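Local coordinates for acyl-[acyl-carrier-protein]--UDP-N-acetylglucosamine O-acyltransferase (Acinetobacter baumannii, PDB 4E6U), which catalyses transfer of an acyl chain from acyl carrier protein to UDP-N-acetylglucosamine, a step of the lipopolysaccharide-synthesis pathway, at residues L77-G81 / E82-L86; G103-Q106 / D107-T111; V21-S24 / D25-I28; D8-H11 / S12-I16. One frame throughout, in Å; residues are numbered along the deposited sequence. Where two conformers were deposited one is given.

Interaction 1 of 4, residues L77-G81 / E82-L86. With EDO (1,2-ethanediol), chain G.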
loop_
_atom_site.group_PDB
_atom_site.type_symbol
_atom_site.label_atom_id
_atom_site.label_comp_id
_atom_site.label_asym_id
_atom_site.label_seq_id
_atom_site.Cartn_x
_atom_site.Cartn_y
_atom_site.Cartn_z
ATOM N N LEU A 77 -2.154 -11.911 16.905
ATOM C CA LEU A 77 -2.137 -13.360 17.120
ATOM C C LEU A 77 -2.531 -13.750 18.549
ATOM O O LEU A 77 -2.866 -14.909 18.789
ATOM C CB LEU A 77 -0.791 -13.991 16.708
ATOM C CG LEU A 77 -0.529 -14.105 15.196
ATOM C CD1 LEU A 77 0.922 -14.524 14.941
ATOM C CD2 LEU A 77 -1.502 -15.054 14.487
ATOM N N LYS A 78 -2.542 -12.779 19.464
ATOM C CA LYS A 78 -2.993 -13.016 20.844
ATOM C C LYS A 78 -4.506 -13.154 20.945
ATOM O O LYS A 78 -5.015 -13.719 21.917
ATOM C CB LYS A 78 -2.533 -11.902 21.779
ATOM C CG LYS A 78 -1.028 -11.813 21.971
ATOM C CD LYS A 78 -0.687 -10.687 22.926
ATOM N N TYR A 79 -5.224 -12.635 19.951
ATOM C CA TYR A 79 -6.681 -12.656 19.977
ATOM C C TYR A 79 -7.212 -14.086 20.021
ATOM O O TYR A 79 -6.766 -14.945 19.258
ATOM C CB TYR A 79 -7.249 -11.897 18.769
ATOM C CG TYR A 79 -8.755 -11.862 18.754
ATOM C CD1 TYR A 79 -9.458 -10.986 19.577
ATOM C CD2 TYR A 79 -9.469 -12.709 17.917
ATOM C CE1 TYR A 79 -10.854 -10.962 19.577
ATOM C CE2 TYR A 79 -10.857 -12.694 17.902
ATOM C CZ TYR A 79 -11.539 -11.817 18.727
ATOM O OH TYR A 79 -12.914 -11.823 18.694
ATOM N N LYS A 80 -8.147 -14.347 20.936
ATOM C CA LYS A 80 -8.705 -15.696 21.113
ATOM C C LYS A 80 -10.239 -15.731 21.080
ATOM O O LYS A 80 -10.876 -16.451 21.855
ATOM C CB LYS A 80 -8.184 -16.342 22.408
ATOM C CG LYS A 80 -6.654 -16.481 22.493
ATOM C CD LYS A 80 -6.210 -17.286 23.732
ATOM C CE LYS A 80 -6.659 -16.654 25.063
ATOM N NZ LYS A 80 -5.751 -15.577 25.578
ATOM N N GLY A 81 -10.822 -14.944 20.186
ATOM C CA GLY A 81 -12.264 -14.999 19.943
ATOM C C GLY A 81 -13.126 -14.217 20.920
ATOM O O GLY A 81 -14.347 -14.351 20.905
ATOM N N GLU A 82 -12.502 -13.393 21.758
ATOM C CA GLU A 82 -13.235 -12.594 22.739
ATOM C C GLU A 82 -14.141 -11.548 22.089
ATOM O O GLU A 82 -13.891 -11.095 20.963
ATOM C CB GLU A 82 -12.272 -11.898 23.698
ATOM C CG GLU A 82 -11.356 -12.833 24.491
ATOM C CD GLU A 82 -10.005 -13.101 23.819
ATOM O OE1 GLU A 82 -9.797 -12.747 22.635
ATOM O OE2 GLU A 82 -9.127 -13.681 24.486
ATOM N N GLU A 83 -15.188 -11.154 22.804
ATOM C CA GLU A 83 -16.095 -10.130 22.311
ATOM C C GLU A 83 -15.426 -8.773 22.389
ATOM O O GLU A 83 -15.119 -8.281 23.475
ATOM C CB GLU A 83 -17.396 -10.114 23.120
ATOM C CG GLU A 83 -18.413 -9.121 22.586
ATOM C CD GLU A 83 -19.713 -9.169 23.345
ATOM O OE1 GLU A 83 -19.963 -8.236 24.134
ATOM O OE2 GLU A 83 -20.469 -10.142 23.153
ATOM N N THR A 84 -15.190 -8.165 21.226
ATOM C CA THR A 84 -14.621 -6.825 21.192
ATOM C C THR A 84 -15.284 -6.033 20.075
ATOM O O THR A 84 -15.979 -6.599 19.238
ATOM C CB THR A 84 -13.101 -6.813 20.984
ATOM O OG1 THR A 84 -12.834 -7.285 19.670
ATOM C CG2 THR A 84 -12.366 -7.736 21.987
ATOM N N TRP A 85 -15.044 -4.729 20.081
ATOM C CA TRP A 85 -15.867 -3.770 19.352
ATOM C C TRP A 85 -15.066 -2.775 18.530
ATOM O O TRP A 85 -13.872 -2.539 18.773
ATOM C CB TRP A 85 -16.733 -2.996 20.361
ATOM C CG TRP A 85 -17.764 -3.865 20.996
ATOM C CD1 TRP A 85 -17.590 -4.714 22.065
ATOM C CD2 TRP A 85 -19.127 -3.996 20.591
ATOM N NE1 TRP A 85 -18.772 -5.359 22.342
ATOM C CE2 TRP A 85 -19.731 -4.931 21.462
ATOM C CE3 TRP A 85 -19.903 -3.396 19.587
ATOM C CZ2 TRP A 85 -21.083 -5.301 21.345
ATOM C CZ3 TRP A 85 -21.254 -3.769 19.472
ATOM C CH2 TRP A 85 -21.816 -4.711 20.350
ATOM N N LEU A 86 -15.768 -2.190 17.572
ATOM C CA LEU A 86 -15.360 -0.992 16.862
ATOM C C LEU A 86 -16.447 0.058 17.020
ATOM O O LEU A 86 -17.629 -0.253 16.865
ATOM C CB LEU A 86 -15.121 -1.271 15.360
ATOM C CG LEU A 86 -14.946 -0.054 14.430
ATOM C CD1 LEU A 86 -13.675 0.704 14.771
ATOM C CD2 LEU A 86 -14.890 -0.514 12.975
HETATM C C1 EDO G . 1.676 -10.916 14.382
HETATM O O1 EDO G . 2.816 -10.296 14.991
HETATM C C2 EDO G . 0.402 -10.319 14.965
HETATM O O2 EDO G . 0.331 -10.643 16.362
HETATM O O HOH W 1 -6.542 -13.268 24.066
HETATM O O HOH W 2 -13.337 -9.045 17.868
#
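The loop that leaves the left-handed parallel beta helix after strand 69-70 turns back toward strand 85-88 here, and Tyr79 and Lys80 both meet Glu82 at the bend. The phenol of Tyr79 donates from OH to Glu82 O over 2.6 Å, a short bond in which the donor lies 21° off the carbonyl plane. Tyrosine suits the place because its long, rigid ring, trans about the first torsion (chi1 -179°), carries a hydroxyl across the turn to the backbone beyond. Water 2 donates both to that OH and to Thr84 OG1; Thr84 OG1 in turn bonds to Gly103 O, which ties the loop to the next coil. Glu82 folds back, bent at chi2 (92°), and its OE1 accepts from Lys80 N at 2.9 Å, on the syn side but well out of the carboxylate plane. The other carboxylate oxygen, OE2, lies 4.0 Å from Lys80 NZ, too far for a salt bridge, and water 1 fills in by joining OE2 and NZ to Lys78 O. Gly81, between Lys80 and Glu82, has a positive phi, which favours glycine, and its N rests 3.2 Å above the plane of the Tyr79 ring, toward the rim. Such a glycine-containing bend, closed by side chains gripping the backbone, is how this extended loop returns to a strand of the beta helix.

Interaction 2 of 4, residues G103-Q106 / D107-T111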
loop_
_atom_site.group_PDB
_atom_site.type_symbol
_atom_site.label_atom_id
_atom_site.label_comp_id
_atom_site.label_asym_id
_atom_site.label_seq_id
_atom_site.Cartn_x
_atom_site.Cartn_y
_atom_site.Cartn_z
ATOM N N GLY A 103 -11.190 -4.307 18.594
ATOM C CA GLY A 103 -10.148 -4.294 19.633
ATOM C C GLY A 103 -9.742 -5.646 20.185
ATOM O O GLY A 103 -10.133 -6.692 19.685
ATOM N N THR A 104 -8.921 -5.599 21.237
ATOM C CA THR A 104 -8.488 -6.808 21.936
ATOM C C THR A 104 -8.761 -6.645 23.425
ATOM O O THR A 104 -8.757 -5.531 23.952
ATOM C CB THR A 104 -6.991 -7.110 21.740
ATOM O OG1 THR A 104 -6.209 -6.031 22.266
ATOM C CG2 THR A 104 -6.660 -7.316 20.254
ATOM N N VAL A 105 -8.984 -7.769 24.102
ATOM C CA VAL A 105 -9.270 -7.708 25.539
ATOM C C VAL A 105 -8.069 -7.279 26.371
ATOM O O VAL A 105 -8.250 -6.745 27.459
ATOM C CB VAL A 105 -9.893 -9.006 26.096
ATOM C CG1 VAL A 105 -11.269 -9.227 25.472
ATOM C CG2 VAL A 105 -8.969 -10.207 25.900
ATOM N N GLN A 106 -6.867 -7.484 25.838
ATOM C CA GLN A 106 -5.625 -7.070 26.515
ATOM C C GLN A 106 -5.533 -5.562 26.726
ATOM O O GLN A 106 -4.793 -5.093 27.591
ATOM C CB GLN A 106 -4.396 -7.569 25.758
ATOM C CG GLN A 106 -4.137 -9.079 25.871
ATOM C CD GLN A 106 -5.016 -9.931 24.959
ATOM O OE1 GLN A 106 -5.769 -9.416 24.130
ATOM N NE2 GLN A 106 -4.923 -11.244 25.111
ATOM N N ASP A 107 -6.261 -4.797 25.916
ATOM C CA ASP A 107 -6.331 -3.358 26.076
ATOM C C ASP A 107 -7.688 -2.982 26.690
ATOM O O ASP A 107 -7.872 -3.127 27.903
ATOM C CB ASP A 107 -6.059 -2.678 24.713
ATOM C CG ASP A 107 -5.736 -1.193 24.828
ATOM O OD1 ASP A 107 -6.160 -0.528 25.803
ATOM O OD2 ASP A 107 -5.068 -0.667 23.907
ATOM N N ASN A 108 -8.648 -2.546 25.878
ATOM C CA ASN A 108 -9.966 -2.142 26.370
ATOM C C ASN A 108 -11.094 -2.650 25.461
ATOM O O ASN A 108 -12.220 -2.141 25.504
ATOM C CB ASN A 108 -10.026 -0.610 26.497
ATOM C CG ASN A 108 -11.260 -0.112 27.250
ATOM O OD1 ASN A 108 -11.704 -0.725 28.224
ATOM N ND2 ASN A 108 -11.808 1.011 26.799
ATOM N N ALA A 109 -10.766 -3.636 24.621
ATOM C CA ALA A 109 -11.772 -4.326 23.791
ATOM C C ALA A 109 -12.482 -3.375 22.827
ATOM O O ALA A 109 -13.625 -3.604 22.445
ATOM C CB ALA A 109 -12.775 -5.085 24.683
ATOM N N LEU A 110 -11.787 -2.324 22.411
ATOM C CA LEU A 110 -12.439 -1.270 21.626
ATOM C C LEU A 110 -11.467 -0.522 20.733
ATOM O O LEU A 110 -10.456 0.018 21.179
ATOM C CB LEU A 110 -13.154 -0.276 22.557
ATOM C CG LEU A 110 -13.840 0.921 21.893
ATOM C CD1 LEU A 110 -15.019 0.467 21.061
ATOM C CD2 LEU A 110 -14.285 1.930 22.966
ATOM N N THR A 111 -11.774 -0.509 19.447
ATOM C CA THR A 111 -11.170 0.428 18.524
ATOM C C THR A 111 -12.163 1.545 18.339
ATOM O O THR A 111 -13.360 1.265 18.180
ATOM C CB THR A 111 -10.938 -0.259 17.184
ATOM O OG1 THR A 111 -10.153 -1.441 17.393
ATOM C CG2 THR A 111 -10.246 0.670 16.196
HETATM O O HOH W 3 -7.110 -5.047 29.829
#
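The carbonyl of Thr104 is approached on both faces of its plane: Asp107 N donates to Thr104 O from one side and Ala109 N from the other. Ala109 N is the nearer, at 2.8 Å from Thr104 O and 45° out of the carbonyl plane, whereas Asp107 N stands 3.3 Å from the same oxygen. One oxygen thus closes two loops of chain at once: the bond to Asp107 spans the type I turn from Thr104 to Asp107, and the bond to Ala109 gathers in the two residues beyond it. Ala109 takes the left-handed conformation (phi 61°), and its small side chain lies against the loop; that CB comes within 4.5 Å of Val105 CG1, a light apolar contact across the loop. Outside the turn, water 3 lies 2.8 Å from Asp107 O and is also near Val105 O.

Polar side chains reach from the turn to neighbouring coils. Asp107, its carboxylate swung away from its own N (chi1 -164°), sends OD2 to His146 ND1, while Thr104 OG1 bonds to Asp128 OD2, so both join the following coils. Gly103 packs against the start of strand 110-113: having no side chain, it can bring its CA to 3.8 Å from Leu110 N. Thr111 OG1 meanwhile bonds to His101 O and Asp128 N. A carbonyl oxygen that accepts two backbone N-H groups at a type I turn, inserted between strands 99-101 and 110-113, makes this a compact loop extending one coil of the left-handed parallel beta helix.

Interaction 3 of 4, residues V21-S24 / D25-I28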
loop_
_atom_site.group_PDB
_atom_site.type_symbol
_atom_site.label_atom_id
_atom_site.label_comp_id
_atom_site.label_asym_id
_atom_site.label_seq_id
_atom_site.Cartn_x
_atom_site.Cartn_y
_atom_site.Cartn_z
ATOM N N VAL A 21 -29.184 -3.239 13.887
ATOM C CA VAL A 21 -30.158 -2.178 14.091
ATOM C C VAL A 21 -29.794 -1.023 13.177
ATOM O O VAL A 21 -28.667 -0.516 13.224
ATOM C CB VAL A 21 -30.194 -1.704 15.557
ATOM C CG1 VAL A 21 -31.130 -0.502 15.706
ATOM C CG2 VAL A 21 -30.614 -2.832 16.506
ATOM N N ILE A 22 -30.739 -0.636 12.339
ATOM C CA ILE A 22 -30.511 0.324 11.281
ATOM C C ILE A 22 -31.401 1.529 11.528
ATOM O O ILE A 22 -32.621 1.388 11.629
ATOM C CB ILE A 22 -30.858 -0.281 9.896
ATOM C CG1 ILE A 22 -30.197 -1.660 9.674
ATOM C CG2 ILE A 22 -30.502 0.691 8.770
ATOM C CD1 ILE A 22 -28.683 -1.634 9.680
ATOM N N ALA A 23 -30.796 2.703 11.631
ATOM C CA ALA A 23 -31.550 3.929 11.887
ATOM C C ALA A 23 -32.219 4.441 10.627
ATOM O O ALA A 23 -32.093 3.862 9.530
ATOM C CB ALA A 23 -30.633 4.996 12.473
ATOM N N SER A 24 -32.954 5.541 10.793
ATOM C CA SER A 24 -33.616 6.199 9.688
ATOM C C SER A 24 -32.658 6.722 8.630
ATOM O O SER A 24 -31.514 7.104 8.919
ATOM C CB SER A 24 -34.480 7.359 10.199
ATOM O OG SER A 24 -33.676 8.359 10.805
ATOM N N ASP A 25 -33.165 6.738 7.408
ATOM C CA ASP A 25 -32.509 7.260 6.222
ATOM C C ASP A 25 -31.111 6.685 5.950
ATOM O O ASP A 25 -30.265 7.352 5.355
ATOM C CB ASP A 25 -32.542 8.812 6.124
ATOM C CG ASP A 25 -33.890 9.411 6.474
ATOM O OD1 ASP A 25 -34.871 9.143 5.760
ATOM O OD2 ASP A 25 -33.941 10.176 7.458
ATOM N N VAL A 26 -30.888 5.448 6.388
ATOM C CA VAL A 26 -29.633 4.749 6.074
ATOM C C VAL A 26 -29.718 4.167 4.673
ATOM O O VAL A 26 -30.739 3.591 4.289
ATOM C CB VAL A 26 -29.347 3.670 7.111
ATOM C CG1 VAL A 26 -28.214 2.722 6.641
ATOM C CG2 VAL A 26 -28.946 4.334 8.432
ATOM N N GLN A 27 -28.641 4.329 3.921
ATOM C CA GLN A 27 -28.513 3.752 2.586
ATOM C C GLN A 27 -27.492 2.643 2.644
ATOM O O GLN A 27 -26.427 2.813 3.238
ATOM C CB GLN A 27 -28.067 4.794 1.585
ATOM C CG GLN A 27 -29.075 5.900 1.363
ATOM C CD GLN A 27 -28.464 7.023 0.555
ATOM O OE1 GLN A 27 -28.031 8.047 1.103
ATOM N NE2 GLN A 27 -28.353 6.809 -0.736
ATOM N N ILE A 28 -27.820 1.520 2.027
ATOM C CA ILE A 28 -26.915 0.382 1.944
ATOM C C ILE A 28 -27.009 -0.144 0.528
ATOM O O ILE A 28 -28.091 -0.526 0.089
ATOM C CB ILE A 28 -27.271 -0.728 2.964
ATOM C CG1 ILE A 28 -27.211 -0.196 4.404
ATOM C CG2 ILE A 28 -26.356 -1.968 2.789
ATOM C CD1 ILE A 28 -27.652 -1.178 5.485
HETATM O O HOH W 4 -32.944 10.867 9.850
#
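A type II turn from Ala23 to Val26 makes one corner of the left-handed parallel beta helix, linking strand 21-22 to strand 27-28, and Ile22 and Val26 meet on its inner side. The turn puts Asp25 at its third position with positive phi (54°), a place that glycine or asparagine commonly takes and that aspartate can also fill. Ser24 and Asp25 lie on the outside of the turn, as polar residues should. In the conformers given, water 4 spans them, 2.8 Å from Ser24 OG and donating to Asp25 OD2; since each residue was deposited in two conformers, that bridge is only one of the possible states.

The side chains that meet inside the corner are apolar. Ile22 and Val26 point their side chains toward each other and cross at about a right angle, the CG2 branch of Ile22 reaching Val26 CB at 3.6 Å. The first torsion of Ile22 turns that branch away from its own N and so carries it across the bend. Val26 also lays its CG2 3.4 Å from Ala23 O. Branched aliphatic residues suit this interior because their short, bulky side chains fill it close to the backbone. The neighbouring coil continues the packing: Ile40 of strand 38-40 touches both Ile22 and Val26, and Ile10 of the N-terminal loop touches Ile22. Farther along the strands, Ile22 CD1 lies 4.3 Å from Ile28 CD1, a methyl-to-methyl contact across the corner.

Interaction 4 of 4, residues D8-H11 / S12-I16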
loop_
_atom_site.group_PDB
_atom_site.type_symbol
_atom_site.label_atom_id
_atom_site.label_comp_id
_atom_site.label_asym_id
_atom_site.label_seq_id
_atom_site.Cartn_x
_atom_site.Cartn_y
_atom_site.Cartn_z
ATOM N N ASP A 8 -35.069 1.760 -3.685
ATOM C CA ASP A 8 -35.064 1.694 -2.198
ATOM C C ASP A 8 -33.681 1.997 -1.614
ATOM O O ASP A 8 -32.649 1.733 -2.235
ATOM C CB ASP A 8 -35.554 0.336 -1.717
ATOM C CG ASP A 8 -35.891 0.332 -0.232
ATOM O OD1 ASP A 8 -36.988 0.825 0.120
ATOM O OD2 ASP A 8 -35.057 -0.154 0.570
ATOM N N LEU A 9 -33.672 2.544 -0.406
ATOM C CA LEU A 9 -32.430 2.975 0.222
ATOM C C LEU A 9 -31.525 1.806 0.581
ATOM O O LEU A 9 -30.312 1.990 0.617
ATOM C CB LEU A 9 -32.717 3.800 1.474
ATOM C CG LEU A 9 -33.429 5.157 1.329
ATOM C CD1 LEU A 9 -33.343 5.925 2.640
ATOM C CD2 LEU A 9 -32.838 5.969 0.208
ATOM N N ILE A 10 -32.105 0.635 0.842
ATOM C CA ILE A 10 -31.328 -0.575 1.153
ATOM C C ILE A 10 -31.558 -1.563 0.030
ATOM O O ILE A 10 -32.688 -2.004 -0.203
ATOM C CB ILE A 10 -31.701 -1.170 2.537
ATOM C CG1 ILE A 10 -31.320 -0.170 3.633
ATOM C CG2 ILE A 10 -31.046 -2.545 2.768
ATOM C CD1 ILE A 10 -31.668 -0.593 5.039
ATOM N N HIS A 11 -30.499 -1.893 -0.698
ATOM C CA HIS A 11 -30.618 -2.787 -1.836
ATOM C C HIS A 11 -30.999 -4.198 -1.378
ATOM O O HIS A 11 -30.549 -4.666 -0.321
ATOM C CB HIS A 11 -29.325 -2.820 -2.629
ATOM C CG HIS A 11 -29.524 -3.366 -3.999
ATOM N ND1 HIS A 11 -29.363 -4.698 -4.299
ATOM C CD2 HIS A 11 -29.935 -2.763 -5.143
ATOM C CE1 HIS A 11 -29.657 -4.896 -5.578
ATOM N NE2 HIS A 11 -29.995 -3.734 -6.107
ATOM N N SER A 12 -31.831 -4.870 -2.174
ATOM C CA SER A 12 -32.332 -6.194 -1.804
ATOM C C SER A 12 -31.256 -7.267 -1.697
ATOM O O SER A 12 -31.494 -8.303 -1.081
ATOM C CB SER A 12 -33.396 -6.665 -2.795
ATOM O OG SER A 12 -32.816 -6.801 -4.077
ATOM N N THR A 13 -30.070 -7.007 -2.261
ATOM C CA THR A 13 -28.971 -7.986 -2.212
ATOM C C THR A 13 -28.050 -7.751 -0.998
ATOM O O THR A 13 -27.096 -8.509 -0.761
ATOM C CB THR A 13 -28.109 -7.938 -3.470
ATOM O OG1 THR A 13 -27.520 -6.645 -3.593
ATOM C CG2 THR A 13 -28.928 -8.310 -4.715
ATOM N N ALA A 14 -28.296 -6.696 -0.231
ATOM C CA ALA A 14 -27.580 -6.588 1.038
ATOM C C ALA A 14 -28.023 -7.749 1.931
ATOM O O ALA A 14 -29.181 -8.234 1.846
ATOM C CB ALA A 14 -27.878 -5.274 1.710
ATOM N N ILE A 15 -27.129 -8.219 2.788
ATOM C CA ILE A 15 -27.465 -9.269 3.750
ATOM C C ILE A 15 -27.229 -8.700 5.123
ATOM O O ILE A 15 -26.099 -8.334 5.461
ATOM C CB ILE A 15 -26.638 -10.541 3.519
ATOM C CG1 ILE A 15 -26.887 -11.064 2.105
ATOM C CG2 ILE A 15 -27.039 -11.624 4.553
ATOM C CD1 ILE A 15 -25.985 -12.246 1.699
ATOM N N ILE A 16 -28.294 -8.626 5.915
ATOM C CA ILE A 16 -28.295 -7.893 7.178
ATOM C C ILE A 16 -28.643 -8.826 8.320
ATOM O O ILE A 16 -29.757 -9.381 8.351
ATOM C CB ILE A 16 -29.275 -6.683 7.122
ATOM C CG1 ILE A 16 -28.890 -5.750 5.966
ATOM C CG2 ILE A 16 -29.297 -5.965 8.483
ATOM C CD1 ILE A 16 -29.869 -4.602 5.696
#
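Polar bonds shape the N-terminal corner of the left-handed beta helix, where His11 and Thr13 meet across the type I turn running from His11 to Ala14. The turn is closed by Ala14 N donating to His11 O at 3.0 Å. The imidazole of His11 adds a second clasp: Thr13 N donates to its ND1 at 3.2 Å, tilted 30° from the ring plane, and Thr13 OG1 is hydrogen-bonded to the same ND1 at 2.8 Å, beside the ring edge. Histidine suits the place because one ring nitrogen can meet both groups; a chi1 of -162° brings the ND1 edge to Thr13. Thr13 OG1 is also bonded to Tyr31 N, while Thr13 O accepts from Tyr31 OH of a second subunit, so the corner belongs to the trimer contact as well. Before the turn, Asp8 OD2, on the first modelled residue, accepts from Ile10 N at 3.1 Å, an Asx turn.

Apolar contacts line the interior. Ile10 and Ile16, both beta-branched, cross at about a right angle; Ile28 of strand 27-28 packs on both. Ala14, small enough for the bend, brings CB to 4.3 Å from Ile10 CG2, and that same CG2 lies 3.8 Å from Ile16 CD1.

Overall arrangement
Along the chain the order is interaction 4, interaction 3, interaction 1, interaction 2, each closing before the next opens. Interactions 4 and 3 lie near the N terminus, centres about 10 Å apart, with backbones probably hydrogen-bonded, as from His11 N to Ile28 O at 2.9 Å. Interactions 1 and 2 lie farther along, centres about 7 Å apart, at strands 85-88 and 110-113, neighbours in one parallel sheet whose outermost strand, 21-22, belongs to interaction 3. The two pairs stand about 27 to 31 Å apart between centres. The first pair are corners that form the N-terminal end of the coil stack; the second pair are loops that widen adjacent coils of the same helix.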